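Local atomic coordinates of activated BY transcription factor SSRB (Salmonella enterica, PDB entry 2WNW), a protein that is of unknown precise function but belongs to glycosyl hydrolase family 30, combining a TIM barrel with a beta-sandwich domain. Residues 34-39 against 421-426; 393-398 against 405-410; 2-7 against 439-444. One frame throughout, in Å; residues are numbered along the deposited sequence.

Interaction 1: residues 34-39 against 421-426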
ATOM      1  N   ILE A  34      -0.563   5.903 -14.417  1.00 17.92           N
ATOM      2  CA  ILE A  34      -0.238   6.307 -13.061  1.00 18.01           C
ATOM      3  C   ILE A  34      -1.254   7.432 -12.973  1.00 18.06           C
ATOM      4  O   ILE A  34      -1.058   8.511 -13.536  1.00 20.24           O
ATOM      5  CB  ILE A  34       1.188   6.856 -12.880  1.00 17.51           C
ATOM      6  CG1 ILE A  34       2.183   5.690 -12.852  1.00 17.59           C
ATOM      7  CG2 ILE A  34       1.268   7.644 -11.565  1.00 17.76           C
ATOM      8  CD1 ILE A  34       3.618   6.088 -12.541  1.00 18.29           C
ATOM      9  N   SER A  35      -2.375   7.145 -12.325  1.00 17.28           N
ATOM     10  CA  SER A  35      -3.452   8.113 -12.193  1.00 18.14           C
ATOM     11  C   SER A  35      -3.234   9.043 -11.016  1.00 18.55           C
ATOM     12  O   SER A  35      -2.881   8.599  -9.923  1.00 18.65           O
ATOM     13  CB  SER A  35      -4.786   7.387 -12.018  1.00 19.18           C
ATOM     14  OG  SER A  35      -5.008   6.471 -13.076  1.00 22.07           O
ATOM     15  N   VAL A  36      -3.438  10.335 -11.243  1.00 18.36           N
ATOM     16  CA  VAL A  36      -3.286  11.318 -10.183  1.00 19.08           C
ATOM     17  C   VAL A  36      -4.589  12.090 -10.026  1.00 18.73           C
ATOM     18  O   VAL A  36      -5.211  12.491 -11.014  1.00 18.46           O
ATOM     19  CB  VAL A  36      -2.122  12.303 -10.470  1.00 20.84           C
ATOM     20  CG1 VAL A  36      -0.810  11.541 -10.544  1.00 21.52           C
ATOM     21  CG2 VAL A  36      -2.368  13.061 -11.770  1.00 19.33           C
ATOM     22  N   LEU A  37      -5.013  12.264  -8.779  1.00 18.06           N
ATOM     23  CA  LEU A  37      -6.243  12.987  -8.478  1.00 20.82           C
ATOM     24  C   LEU A  37      -5.919  14.088  -7.478  1.00 20.35           C
ATOM     25  O   LEU A  37      -6.163  13.950  -6.281  1.00 19.02           O
ATOM     26  CB  LEU A  37      -7.297  12.041  -7.893  1.00 21.24           C
ATOM     27  CG  LEU A  37      -7.829  10.937  -8.811  1.00 22.22           C
ATOM     28  CD1 LEU A  37      -6.785   9.842  -8.948  1.00 22.82           C
ATOM     29  CD2 LEU A  37      -9.120  10.365  -8.238  1.00 22.77           C
ATOM     30  N   PRO A  38      -5.355  15.203  -7.967  1.00 21.78           N
ATOM     31  CA  PRO A  38      -4.973  16.355  -7.147  1.00 21.76           C
ATOM     32  C   PRO A  38      -6.070  16.885  -6.232  1.00 22.89           C
ATOM     33  O   PRO A  38      -5.782  17.387  -5.148  1.00 24.00           O
ATOM     34  CB  PRO A  38      -4.549  17.391  -8.188  1.00 22.88           C
ATOM     35  CG  PRO A  38      -4.019  16.554  -9.300  1.00 23.51           C
ATOM     36  CD  PRO A  38      -5.033  15.444  -9.387  1.00 22.76           C
ATOM     37  N   ARG A  39      -7.325  16.771  -6.659  1.00 23.02           N
ATOM     38  CA  ARG A  39      -8.436  17.273  -5.856  1.00 23.20           C
ATOM     39  C   ARG A  39      -8.657  16.496  -4.567  1.00 23.20           C
ATOM     40  O   ARG A  39      -9.327  16.982  -3.658  1.00 24.01           O
ATOM     41  CB  ARG A  39      -9.734  17.291  -6.674  1.00 23.49           C
ATOM     42  CG  ARG A  39     -10.305  15.924  -6.999  1.00 26.39           C
ATOM     43  CD  ARG A  39     -11.571  16.057  -7.833  1.00 27.68           C
ATOM     44  NE  ARG A  39     -12.119  14.760  -8.219  1.00 29.20           N
ATOM     45  CZ  ARG A  39     -11.509  13.901  -9.029  1.00 28.83           C
ATOM     46  NH1 ARG A  39     -10.325  14.198  -9.545  1.00 29.37           N
ATOM     47  NH2 ARG A  39     -12.088  12.744  -9.326  1.00 30.69           N
ATOM     48  N   VAL A 421       1.263   9.434 -17.039  1.00 19.48           N
ATOM     49  CA  VAL A 421       0.732  10.163 -15.897  1.00 20.01           C
ATOM     50  C   VAL A 421      -0.582  10.748 -16.393  1.00 21.44           C
ATOM     51  O   VAL A 421      -0.598  11.559 -17.322  1.00 20.01           O
ATOM     52  CB  VAL A 421       1.673  11.294 -15.455  1.00 21.57           C
ATOM     53  CG1 VAL A 421       1.049  12.070 -14.299  1.00 20.04           C
ATOM     54  CG2 VAL A 421       3.018  10.705 -15.035  1.00 22.60           C
ATOM     55  N   LEU A 422      -1.676  10.326 -15.772  1.00 21.08           N
ATOM     56  CA  LEU A 422      -3.003  10.763 -16.173  1.00 22.21           C
ATOM     57  C   LEU A 422      -3.648  11.657 -15.120  1.00 21.76           C
ATOM     58  O   LEU A 422      -3.900  11.228 -13.998  1.00 21.73           O
ATOM     59  CB  LEU A 422      -3.866   9.523 -16.449  1.00 22.30           C
ATOM     60  CG  LEU A 422      -5.250   9.596 -17.108  1.00 26.04           C
ATOM     61  CD1 LEU A 422      -6.288  10.019 -16.099  1.00 26.73           C
ATOM     62  CD2 LEU A 422      -5.208  10.543 -18.298  1.00 25.33           C
ATOM     63  N   ASP A 423      -3.895  12.909 -15.498  1.00 20.70           N
ATOM     64  CA  ASP A 423      -4.516  13.895 -14.621  1.00 20.45           C
ATOM     65  C   ASP A 423      -5.793  14.389 -15.291  1.00 22.19           C
ATOM     66  O   ASP A 423      -5.760  15.318 -16.103  1.00 21.63           O
ATOM     67  CB  ASP A 423      -3.564  15.070 -14.396  1.00 19.69           C
ATOM     68  CG  ASP A 423      -4.173  16.168 -13.542  1.00 20.21           C
ATOM     69  OD1 ASP A 423      -3.531  17.229 -13.404  1.00 20.66           O
ATOM     70  OD2 ASP A 423      -5.286  15.978 -13.006  1.00 20.63           O
ATOM     71  N   GLY A 424      -6.917  13.768 -14.952  1.00 21.95           N
ATOM     72  CA  GLY A 424      -8.177  14.167 -15.553  1.00 24.87           C
ATOM     73  C   GLY A 424      -8.206  13.788 -17.021  1.00 25.31           C
ATOM     74  O   GLY A 424      -8.043  12.618 -17.363  1.00 24.64           O
ATOM     75  N   ASP A 425      -8.403  14.773 -17.894  1.00 26.18           N
ATOM     76  CA  ASP A 425      -8.452  14.509 -19.329  1.00 26.59           C
ATOM     77  C   ASP A 425      -7.120  14.811 -20.009  1.00 26.47           C
ATOM     78  O   ASP A 425      -7.045  14.898 -21.236  1.00 26.39           O
ATOM     79  CB  ASP A 425      -9.576  15.330 -19.976  1.00 30.03           C
ATOM     80  CG  ASP A 425      -9.246  16.807 -20.066  1.00 33.69           C
ATOM     81  OD1 ASP A 425      -8.491  17.312 -19.206  1.00 34.79           O
ATOM     82  OD2 ASP A 425      -9.757  17.472 -20.994  1.00 38.57           O
ATOM     83  N   LYS A 426      -6.069  14.962 -19.207  1.00 25.42           N
ATOM     84  CA  LYS A 426      -4.735  15.250 -19.723  1.00 24.62           C
ATOM     85  C   LYS A 426      -3.747  14.157 -19.315  1.00 24.50           C
ATOM     86  O   LYS A 426      -3.874  13.567 -18.242  1.00 23.88           O
ATOM     87  CB  LYS A 426      -4.244  16.594 -19.180  1.00 25.19           C
ATOM     88  CG  LYS A 426      -5.118  17.791 -19.543  1.00 26.89           C
ATOM     89  CD  LYS A 426      -5.086  18.067 -21.037  1.00 28.51           C
ATOM     90  CE  LYS A 426      -5.639  19.452 -21.360  1.00 28.97           C
ATOM     91  NZ  LYS A 426      -7.026  19.634 -20.857  1.00 31.41           N
TER
HETATM   92  O   HOH W   1      -7.108  11.726 -12.924  1.00 23.06           O
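Leu422 sits between Ile34 and Val36 in register, its N and O both turned to that strand. Leu422 N donates to Ile34 O at 2.9 Å. Val36 N in turn donates to Leu422 O, also at 2.9 Å, and both bonds are nearly straight, as suits a regular parallel ladder. The next rung is a water, which gives a proton to Val36 O (2.8 Å) and takes one from Gly424 N (2.9 Å), so two backbone groups too far apart to bond directly are still satisfied where the strands diverge. This is a parallel pair within the beta-sandwich domain, joining strand 33-37 to strand 417-423, with 381 residues of chain between the two segments. Beyond it, Asp423 to Lys426 form a type II' turn; the positive phi of Gly424 (69°) is one that glycine accepts readily. Branched Val36 suits the strand and lays CG2 across the Asp423 side chain, 3.5 Å from its CB. With CG anti to its backbone N (chi1 177°), Asp423 brings OD2 to 3.7 Å from Pro38 CD, while OD1 accepts a hydrogen bond from Trp442 NE1. Ile34 and Val421 lie on one sheet face, where both side chains meet Leu407.

Interaction 2: residues 393-398 against 405-410. With PO4 (phosphate ion), chain C.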
ATOM      1  N   LEU A 393       6.622   0.354 -10.393  1.00 16.10           N
ATOM      2  CA  LEU A 393       6.758   1.768 -10.718  1.00 16.15           C
ATOM      3  C   LEU A 393       6.233   2.464  -9.466  1.00 15.05           C
ATOM      4  O   LEU A 393       5.035   2.716  -9.328  1.00 15.96           O
ATOM      5  CB  LEU A 393       5.915   2.140 -11.944  1.00 18.40           C
ATOM      6  CG  LEU A 393       6.587   1.834 -13.286  1.00 21.85           C
ATOM      7  CD1 LEU A 393       5.604   2.048 -14.428  1.00 23.43           C
ATOM      8  CD2 LEU A 393       7.809   2.734 -13.449  1.00 22.49           C
ATOM      9  N   GLU A 394       7.143   2.729  -8.535  1.00 16.06           N
ATOM     10  CA  GLU A 394       6.806   3.371  -7.273  1.00 16.47           C
ATOM     11  C   GLU A 394       6.532   4.845  -7.506  1.00 16.95           C
ATOM     12  O   GLU A 394       7.252   5.508  -8.249  1.00 18.80           O
ATOM     13  CB  GLU A 394       7.956   3.190  -6.276  1.00 16.78           C
ATOM     14  CG  GLU A 394       8.240   1.723  -5.947  1.00 22.66           C
ATOM     15  CD  GLU A 394       9.342   1.553  -4.914  1.00 23.54           C
ATOM     16  OE1 GLU A 394       9.519   2.458  -4.075  1.00 29.53           O
ATOM     17  OE2 GLU A 394      10.023   0.514  -4.930  1.00 25.53           O
ATOM     18  N   GLU A 395       5.492   5.362  -6.866  1.00 15.94           N
ATOM     19  CA  GLU A 395       5.138   6.756  -7.059  1.00 17.30           C
ATOM     20  C   GLU A 395       4.354   7.369  -5.913  1.00 16.08           C
ATOM     21  O   GLU A 395       3.630   6.680  -5.197  1.00 16.20           O
ATOM     22  CB  GLU A 395       4.320   6.893  -8.347  1.00 17.06           C
ATOM     23  CG  GLU A 395       3.023   6.060  -8.378  1.00 19.67           C
ATOM     24  CD  GLU A 395       1.903   6.663  -7.543  1.00 22.56           C
ATOM     25  OE1 GLU A 395       1.840   7.906  -7.451  1.00 23.04           O
ATOM     26  OE2 GLU A 395       1.070   5.902  -6.993  1.00 20.80           O
ATOM     27  N   VAL A 396       4.512   8.679  -5.747  1.00 15.59           N
ATOM     28  CA  VAL A 396       3.781   9.423  -4.729  1.00 15.43           C
ATOM     29  C   VAL A 396       3.725  10.875  -5.189  1.00 16.06           C
ATOM     30  O   VAL A 396       4.705  11.402  -5.712  1.00 16.94           O
ATOM     31  CB  VAL A 396       4.443   9.324  -3.331  1.00 14.13           C
ATOM     32  CG1 VAL A 396       5.826   9.956  -3.341  1.00 14.88           C
ATOM     33  CG2 VAL A 396       3.546   9.987  -2.286  1.00 15.77           C
ATOM     34  N   GLY A 397       2.569  11.506  -5.021  1.00 17.18           N
ATOM     35  CA  GLY A 397       2.421  12.886  -5.447  1.00 16.87           C
ATOM     36  C   GLY A 397       2.027  13.818  -4.325  1.00 16.29           C
ATOM     37  O   GLY A 397       1.493  13.386  -3.304  1.00 15.32           O
ATOM     38  N   PHE A 398       2.290  15.105  -4.527  1.00 16.49           N
ATOM     39  CA  PHE A 398       1.985  16.134  -3.541  1.00 18.42           C
ATOM     40  C   PHE A 398       1.397  17.353  -4.241  1.00 18.88           C
ATOM     41  O   PHE A 398       1.537  17.514  -5.451  1.00 19.57           O
ATOM     42  CB  PHE A 398       3.261  16.615  -2.844  1.00 16.88           C
ATOM     43  CG  PHE A 398       4.111  15.521  -2.262  1.00 17.85           C
ATOM     44  CD1 PHE A 398       4.068  15.247  -0.901  1.00 17.53           C
ATOM     45  CD2 PHE A 398       5.003  14.813  -3.063  1.00 16.88           C
ATOM     46  CE1 PHE A 398       4.913  14.286  -0.338  1.00 19.04           C
ATOM     47  CE2 PHE A 398       5.850  13.852  -2.514  1.00 18.48           C
ATOM     48  CZ  PHE A 398       5.805  13.590  -1.147  1.00 16.89           C
ATOM     49  N   ARG A 405       1.422  20.942  -8.551  1.00 21.22           N
ATOM     50  CA  ARG A 405       1.382  19.489  -8.436  1.00 20.78           C
ATOM     51  C   ARG A 405       2.805  18.946  -8.588  1.00 20.92           C
ATOM     52  O   ARG A 405       3.574  19.426  -9.418  1.00 20.85           O
ATOM     53  CB  ARG A 405       0.482  18.874  -9.519  1.00 19.61           C
ATOM     54  CG  ARG A 405      -1.028  19.077  -9.321  1.00 20.12           C
ATOM     55  CD  ARG A 405      -1.539  20.378  -9.946  1.00 19.93           C
ATOM     56  NE  ARG A 405      -2.998  20.425  -9.972  1.00 19.25           N
ATOM     57  CZ  ARG A 405      -3.761  20.740  -8.932  1.00 19.68           C
ATOM     58  NH1 ARG A 405      -3.203  21.053  -7.769  1.00 20.40           N
ATOM     59  NH2 ARG A 405      -5.082  20.716  -9.048  1.00 20.58           N
ATOM     60  N   VAL A 406       3.154  17.952  -7.776  1.00 20.86           N
ATOM     61  CA  VAL A 406       4.486  17.350  -7.825  1.00 18.77           C
ATOM     62  C   VAL A 406       4.342  15.832  -7.756  1.00 19.49           C
ATOM     63  O   VAL A 406       3.729  15.312  -6.829  1.00 20.16           O
ATOM     64  CB  VAL A 406       5.357  17.802  -6.626  1.00 19.00           C
ATOM     65  CG1 VAL A 406       6.753  17.224  -6.756  1.00 17.67           C
ATOM     66  CG2 VAL A 406       5.419  19.318  -6.556  1.00 19.30           C
ATOM     67  N   LEU A 407       4.899  15.124  -8.734  1.00 18.27           N
ATOM     68  CA  LEU A 407       4.816  13.666  -8.744  1.00 18.01           C
ATOM     69  C   LEU A 407       6.200  13.038  -8.839  1.00 17.68           C
ATOM     70  O   LEU A 407       6.974  13.360  -9.739  1.00 18.36           O
ATOM     71  CB  LEU A 407       3.967  13.176  -9.925  1.00 17.07           C
ATOM     72  CG  LEU A 407       3.802  11.653  -9.991  1.00 19.49           C
ATOM     73  CD1 LEU A 407       2.890  11.204  -8.863  1.00 18.54           C
ATOM     74  CD2 LEU A 407       3.210  11.231 -11.335  1.00 18.83           C
ATOM     75  N   VAL A 408       6.507  12.144  -7.906  1.00 16.19           N
ATOM     76  CA  VAL A 408       7.792  11.451  -7.913  1.00 15.40           C
ATOM     77  C   VAL A 408       7.540  10.021  -8.392  1.00 16.12           C
ATOM     78  O   VAL A 408       6.646   9.345  -7.887  1.00 16.04           O
ATOM     79  CB  VAL A 408       8.419  11.392  -6.498  1.00 15.87           C
ATOM     80  CG1 VAL A 408       9.741  10.644  -6.549  1.00 17.15           C
ATOM     81  CG2 VAL A 408       8.633  12.798  -5.960  1.00 16.35           C
ATOM     82  N   VAL A 409       8.313   9.576  -9.379  1.00 14.24           N
ATOM     83  CA  VAL A 409       8.172   8.225  -9.912  1.00 15.00           C
ATOM     84  C   VAL A 409       9.547   7.574  -9.937  1.00 15.44           C
ATOM     85  O   VAL A 409      10.517   8.169 -10.409  1.00 15.82           O
ATOM     86  CB  VAL A 409       7.598   8.222 -11.355  1.00 15.54           C
ATOM     87  CG1 VAL A 409       7.447   6.781 -11.849  1.00 16.01           C
ATOM     88  CG2 VAL A 409       6.250   8.934 -11.388  1.00 16.22           C
ATOM     89  N   TYR A 410       9.619   6.350  -9.424  1.00 15.28           N
ATOM     90  CA  TYR A 410      10.864   5.594  -9.360  1.00 14.71           C
ATOM     91  C   TYR A 410      10.639   4.190  -9.922  1.00 14.66           C
ATOM     92  O   TYR A 410       9.750   3.462  -9.468  1.00 14.98           O
ATOM     93  CB  TYR A 410      11.337   5.515  -7.901  1.00 14.91           C
ATOM     94  CG  TYR A 410      12.337   4.414  -7.612  1.00 15.02           C
ATOM     95  CD1 TYR A 410      12.106   3.496  -6.584  1.00 16.02           C
ATOM     96  CD2 TYR A 410      13.502   4.279  -8.367  1.00 14.42           C
ATOM     97  CE1 TYR A 410      13.009   2.470  -6.318  1.00 16.18           C
ATOM     98  CE2 TYR A 410      14.413   3.256  -8.108  1.00 15.10           C
ATOM     99  CZ  TYR A 410      14.159   2.357  -7.085  1.00 16.44           C
ATOM    100  OH  TYR A 410      15.049   1.341  -6.834  1.00 18.25           O
TER
HETATM  101  P   PO4 C1446      -6.103  19.314 -12.252  1.00 30.66           P
HETATM  102  O1  PO4 C1446      -4.619  19.299 -12.167  1.00 27.83           O
HETATM  103  O2  PO4 C1446      -6.513  19.748 -13.612  1.00 29.44           O
HETATM  104  O3  PO4 C1446      -6.633  17.951 -11.985  1.00 29.88           O
HETATM  105  O4  PO4 C1446      -6.649  20.259 -11.242  1.00 28.79           O
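Six backbone hydrogen bonds tie Glu394, Val396 and Phe398 to Tyr410, Val408 and Val406, each pair bonding in both directions. They form the ladder of an antiparallel beta hairpin in the beta-sandwich domain. The bond from Val408 N to Val396 O is almost straight (174°). At the non-hydrogen-bonded pairs, CA-H groups meet carbonyls: Glu395 CA lies 3.1 Å from Val408 O, and Gly397 CA equally near Val406 O.

Packing contacts follow the two faces. Val396 and Val408 pack together on the side turned to helix 305-322, their branched chains suited to a buried strand. On the other, Leu407 has CG anti to the backbone N (chi1 -179°), from where CD1 reaches 3.6 Å from Val396 O, beside the bare CA of Gly397.

Among the polar side chains, buried Glu394 and Tyr410 share the helix-facing side and run alongside each other, carboxylate and ring 80° apart, with Glu394 OE1 3.8 Å from Tyr410 CD1 at the ring edge. Glu394 OE2 is hydrogen-bonded to His315, Tyr410 OH to His311. On the other face Glu395 OE1 is hydrogen-bonded to Ser386 OG and OE2 forms a salt bridge with Lys322 NZ. Partly exposed Arg405 meets a phosphate ion, probably taken up from the crystallisation liquor, edge-on through NE to O1 (3.0 Å) and NH2 to O4 (2.7 Å). The buried carboxylates thus have protein partners, which would probably favour their charged forms, while the arginine can hold an anion.

Interaction 3: residues 2-7 against 439-444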
ATOM      1  N   LYS A   2       1.105  22.370 -19.153  1.00 31.54           N
ATOM      2  CA  LYS A   2       2.530  22.102 -19.300  1.00 31.40           C
ATOM      3  C   LYS A   2       3.211  21.983 -17.943  1.00 29.51           C
ATOM      4  O   LYS A   2       2.604  22.248 -16.905  1.00 29.14           O
ATOM      5  CB  LYS A   2       3.184  23.222 -20.108  1.00 32.80           C
ATOM      6  CG  LYS A   2       2.958  24.601 -19.516  1.00 37.31           C
ATOM      7  CD  LYS A   2       3.472  25.693 -20.436  1.00 40.39           C
ATOM      8  CE  LYS A   2       3.189  27.073 -19.862  1.00 42.75           C
ATOM      9  NZ  LYS A   2       3.667  28.160 -20.768  1.00 45.69           N
ATOM     10  N   GLY A   3       4.478  21.584 -17.953  1.00 28.37           N
ATOM     11  CA  GLY A   3       5.200  21.450 -16.702  1.00 27.31           C
ATOM     12  C   GLY A   3       6.688  21.257 -16.882  1.00 26.81           C
ATOM     13  O   GLY A   3       7.234  21.514 -17.954  1.00 25.91           O
ATOM     14  N   ARG A   4       7.346  20.808 -15.818  1.00 25.63           N
ATOM     15  CA  ARG A   4       8.777  20.565 -15.844  1.00 25.43           C
ATOM     16  C   ARG A   4       9.029  19.125 -15.427  1.00 24.52           C
ATOM     17  O   ARG A   4       8.376  18.611 -14.521  1.00 23.15           O
ATOM     18  CB  ARG A   4       9.505  21.502 -14.880  1.00 27.82           C
ATOM     19  CG  ARG A   4       9.404  22.978 -15.221  1.00 33.48           C
ATOM     20  CD  ARG A   4      10.342  23.787 -14.334  1.00 37.19           C
ATOM     21  NE  ARG A   4       9.921  23.803 -12.935  1.00 40.20           N
ATOM     22  CZ  ARG A   4      10.754  23.915 -11.903  1.00 41.78           C
ATOM     23  NH1 ARG A   4      12.061  24.011 -12.104  1.00 43.82           N
ATOM     24  NH2 ARG A   4      10.277  23.948 -10.666  1.00 42.40           N
ATOM     25  N   LEU A   5       9.975  18.480 -16.098  1.00 22.94           N
ATOM     26  CA  LEU A   5      10.320  17.101 -15.798  1.00 21.92           C
ATOM     27  C   LEU A   5      11.786  17.032 -15.391  1.00 21.03           C
ATOM     28  O   LEU A   5      12.660  17.493 -16.122  1.00 21.03           O
ATOM     29  CB  LEU A   5      10.075  16.215 -17.025  1.00 21.24           C
ATOM     30  CG  LEU A   5      10.389  14.722 -16.867  1.00 21.74           C
ATOM     31  CD1 LEU A   5       9.456  14.106 -15.828  1.00 20.32           C
ATOM     32  CD2 LEU A   5      10.230  14.020 -18.207  1.00 21.43           C
ATOM     33  N   ILE A   6      12.045  16.475 -14.211  1.00 18.92           N
ATOM     34  CA  ILE A   6      13.404  16.327 -13.701  1.00 18.98           C
ATOM     35  C   ILE A   6      13.675  14.829 -13.686  1.00 20.35           C
ATOM     36  O   ILE A   6      13.051  14.091 -12.915  1.00 19.89           O
ATOM     37  CB  ILE A   6      13.544  16.886 -12.267  1.00 19.21           C
ATOM     38  CG1 ILE A   6      13.285  18.398 -12.257  1.00 24.09           C
ATOM     39  CG2 ILE A   6      14.945  16.603 -11.734  1.00 18.38           C
ATOM     40  CD1 ILE A   6      11.834  18.777 -12.421  1.00 26.43           C
ATOM     41  N   SER A   7      14.602  14.385 -14.531  1.00 18.33           N
ATOM     42  CA  SER A   7      14.904  12.965 -14.646  1.00 20.22           C
ATOM     43  C   SER A   7      16.324  12.553 -14.279  1.00 20.09           C
ATOM     44  O   SER A   7      17.298  13.229 -14.621  1.00 19.40           O
ATOM     45  CB  SER A   7      14.613  12.499 -16.077  1.00 20.86           C
ATOM     46  OG  SER A   7      13.318  12.897 -16.487  1.00 23.84           O
ATOM     47  N   THR A 439      10.759  13.443 -11.423  1.00 16.55           N
ATOM     48  CA  THR A 439       9.852  14.285 -10.668  1.00 16.52           C
ATOM     49  C   THR A 439       9.189  15.193 -11.697  1.00 18.22           C
ATOM     50  O   THR A 439       9.870  15.893 -12.452  1.00 19.28           O
ATOM     51  CB  THR A 439      10.593  15.134  -9.622  1.00 16.85           C
ATOM     52  OG1 THR A 439      11.307  14.271  -8.725  1.00 16.64           O
ATOM     53  CG2 THR A 439       9.599  15.965  -8.819  1.00 15.58           C
ATOM     54  N   LEU A 440       7.863  15.142 -11.745  1.00 18.49           N
ATOM     55  CA  LEU A 440       7.080  15.944 -12.678  1.00 19.76           C
ATOM     56  C   LEU A 440       6.391  17.069 -11.918  1.00 19.79           C
ATOM     57  O   LEU A 440       5.737  16.831 -10.903  1.00 19.33           O
ATOM     58  CB  LEU A 440       6.028  15.066 -13.366  1.00 18.84           C
ATOM     59  CG  LEU A 440       5.043  15.725 -14.338  1.00 18.30           C
ATOM     60  CD1 LEU A 440       5.784  16.246 -15.563  1.00 20.23           C
ATOM     61  CD2 LEU A 440       3.989  14.702 -14.750  1.00 18.97           C
ATOM     62  N   LEU A 441       6.542  18.292 -12.415  1.00 20.64           N
ATOM     63  CA  LEU A 441       5.946  19.461 -11.781  1.00 20.90           C
ATOM     64  C   LEU A 441       4.999  20.146 -12.760  1.00 20.87           C
ATOM     65  O   LEU A 441       5.348  20.341 -13.924  1.00 21.80           O
ATOM     66  CB  LEU A 441       7.039  20.455 -11.385  1.00 23.98           C
ATOM     67  CG  LEU A 441       8.277  19.920 -10.667  1.00 24.84           C
ATOM     68  CD1 LEU A 441       9.301  21.039 -10.540  1.00 27.69           C
ATOM     69  CD2 LEU A 441       7.893  19.380  -9.304  1.00 25.68           C
ATOM     70  N   TRP A 442       3.809  20.511 -12.292  1.00 21.62           N
ATOM     71  CA  TRP A 442       2.849  21.188 -13.150  1.00 22.37           C
ATOM     72  C   TRP A 442       1.743  21.862 -12.354  1.00 24.25           C
ATOM     73  O   TRP A 442       1.599  21.639 -11.149  1.00 23.09           O
ATOM     74  CB  TRP A 442       2.254  20.201 -14.167  1.00 21.53           C
ATOM     75  CG  TRP A 442       1.178  19.288 -13.646  1.00 22.12           C
ATOM     76  CD1 TRP A 442      -0.165  19.420 -13.838  1.00 22.31           C
ATOM     77  CD2 TRP A 442       1.359  18.074 -12.903  1.00 22.61           C
ATOM     78  NE1 TRP A 442      -0.835  18.363 -13.270  1.00 23.19           N
ATOM     79  CE2 TRP A 442       0.076  17.521 -12.688  1.00 22.13           C
ATOM     80  CE3 TRP A 442       2.483  17.400 -12.398  1.00 22.29           C
ATOM     81  CZ2 TRP A 442      -0.119  16.320 -11.993  1.00 21.94           C
ATOM     82  CZ3 TRP A 442       2.290  16.204 -11.706  1.00 21.69           C
ATOM     83  CH2 TRP A 442       0.995  15.679 -11.511  1.00 22.70           C
ATOM     84  N   ARG A 443       0.976  22.706 -13.037  1.00 25.14           N
ATOM     85  CA  ARG A 443      -0.127  23.428 -12.415  1.00 27.18           C
ATOM     86  C   ARG A 443      -1.387  23.241 -13.246  1.00 28.47           C
ATOM     87  O   ARG A 443      -1.315  23.081 -14.465  1.00 28.93           O
ATOM     88  CB  ARG A 443       0.205  24.919 -12.316  1.00 28.05           C
ATOM     89  CG  ARG A 443       1.346  25.245 -11.369  1.00 30.01           C
ATOM     90  CD  ARG A 443       1.770  26.700 -11.499  1.00 31.84           C
ATOM     91  NE  ARG A 443       2.875  27.023 -10.603  1.00 33.19           N
ATOM     92  CZ  ARG A 443       2.759  27.154  -9.286  1.00 34.00           C
ATOM     93  NH1 ARG A 443       1.579  26.995  -8.701  1.00 34.47           N
ATOM     94  NH2 ARG A 443       3.827  27.433  -8.553  1.00 35.70           N
ATOM     95  N   GLN A 444      -2.539  23.247 -12.588  1.00 31.11           N
ATOM     96  CA  GLN A 444      -3.811  23.094 -13.285  1.00 34.65           C
ATOM     97  C   GLN A 444      -3.906  24.236 -14.291  1.00 35.98           C
ATOM     98  O   GLN A 444      -3.343  25.305 -14.067  1.00 34.75           O
ATOM     99  CB  GLN A 444      -4.967  23.172 -12.283  1.00 35.86           C
ATOM    100  CG  GLN A 444      -5.088  24.516 -11.586  1.00 39.42           C
ATOM    101  CD  GLN A 444      -5.951  24.460 -10.339  1.00 41.78           C
ATOM    102  OE1 GLN A 444      -5.443  24.504  -9.215  1.00 44.04           O
ATOM    103  NE2 GLN A 444      -7.261  24.357 -10.528  1.00 42.40           N
TER
HETATM  104  O   HOH W   2      -0.182  24.224 -16.812  1.00 39.89           O
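With CG anti to the carbonyl carbon in both residues (chi1 -64° in Arg4, -47° in Leu441), the two side chains rise from the same face of the sheet, and a bend at chi3 of Arg4 swings its guanidinium over the Leu441 methyl. Leu441 CD1 lies against one face of that flat group, 3.5 Å from Arg4 CZ. The pair belongs to an antiparallel ladder in the sheet of the beta-sandwich domain, where strand 2-9 near the N-terminus lies beside strand 437-442 near the C-terminus. Four backbone bonds join them: Arg4 and Leu441 exchange two, as do Ile6 and Thr439. The one from Leu441 N to Arg4 O is 2.8 Å long.

Arginine suits its partly exposed place because the flat guanidinium can cover an aliphatic chain while NH1 makes a salt bridge with Glu18. Ile6 CD1 packs on the same methyl, 3.9 Å from Leu441 CD1, and Thr439 turns its hydroxyl to His372. On the opposite face Leu5 and Leu440 meet through their CD1 methyls at 4.3 Å, both buried and also packed on Val21.

Nearer the chain ends, Gly3 has no side chain, and its CA can approach Leu441 O to 3.0 Å, a close CA-H...O contact. Trp442 CB lies 3.4 Å from Lys2 O, while the indole heads away from strand 2-9 and meets the ring of Phe23. Past the ladder, a water donates to Arg443 O at 2.8 Å and accepts from Lys2 N at 3.3 Å.

In the fold
All three interactions belong to one curved, mixed sheet of the beta-sandwich domain. Interactions 2 and 3 are joined through neighbouring strands 405-411 and 437-442, where Arg405 N probably bonds to Trp442 O and Leu440 N to Leu407 O. Interaction 1 touches both others, by packing and, toward interaction 3, by one side-chain hydrogen bond. Interaction 2, a local hairpin, is the most buried and faces helix 305-322; interactions 1 and 3 close long loops and run from buried strands to exposed ends, where waters bridge the backbones. Only interaction 1 is parallel, and its Arg39 forms salt bridges with Asp247 and Glu250 of the second subunit.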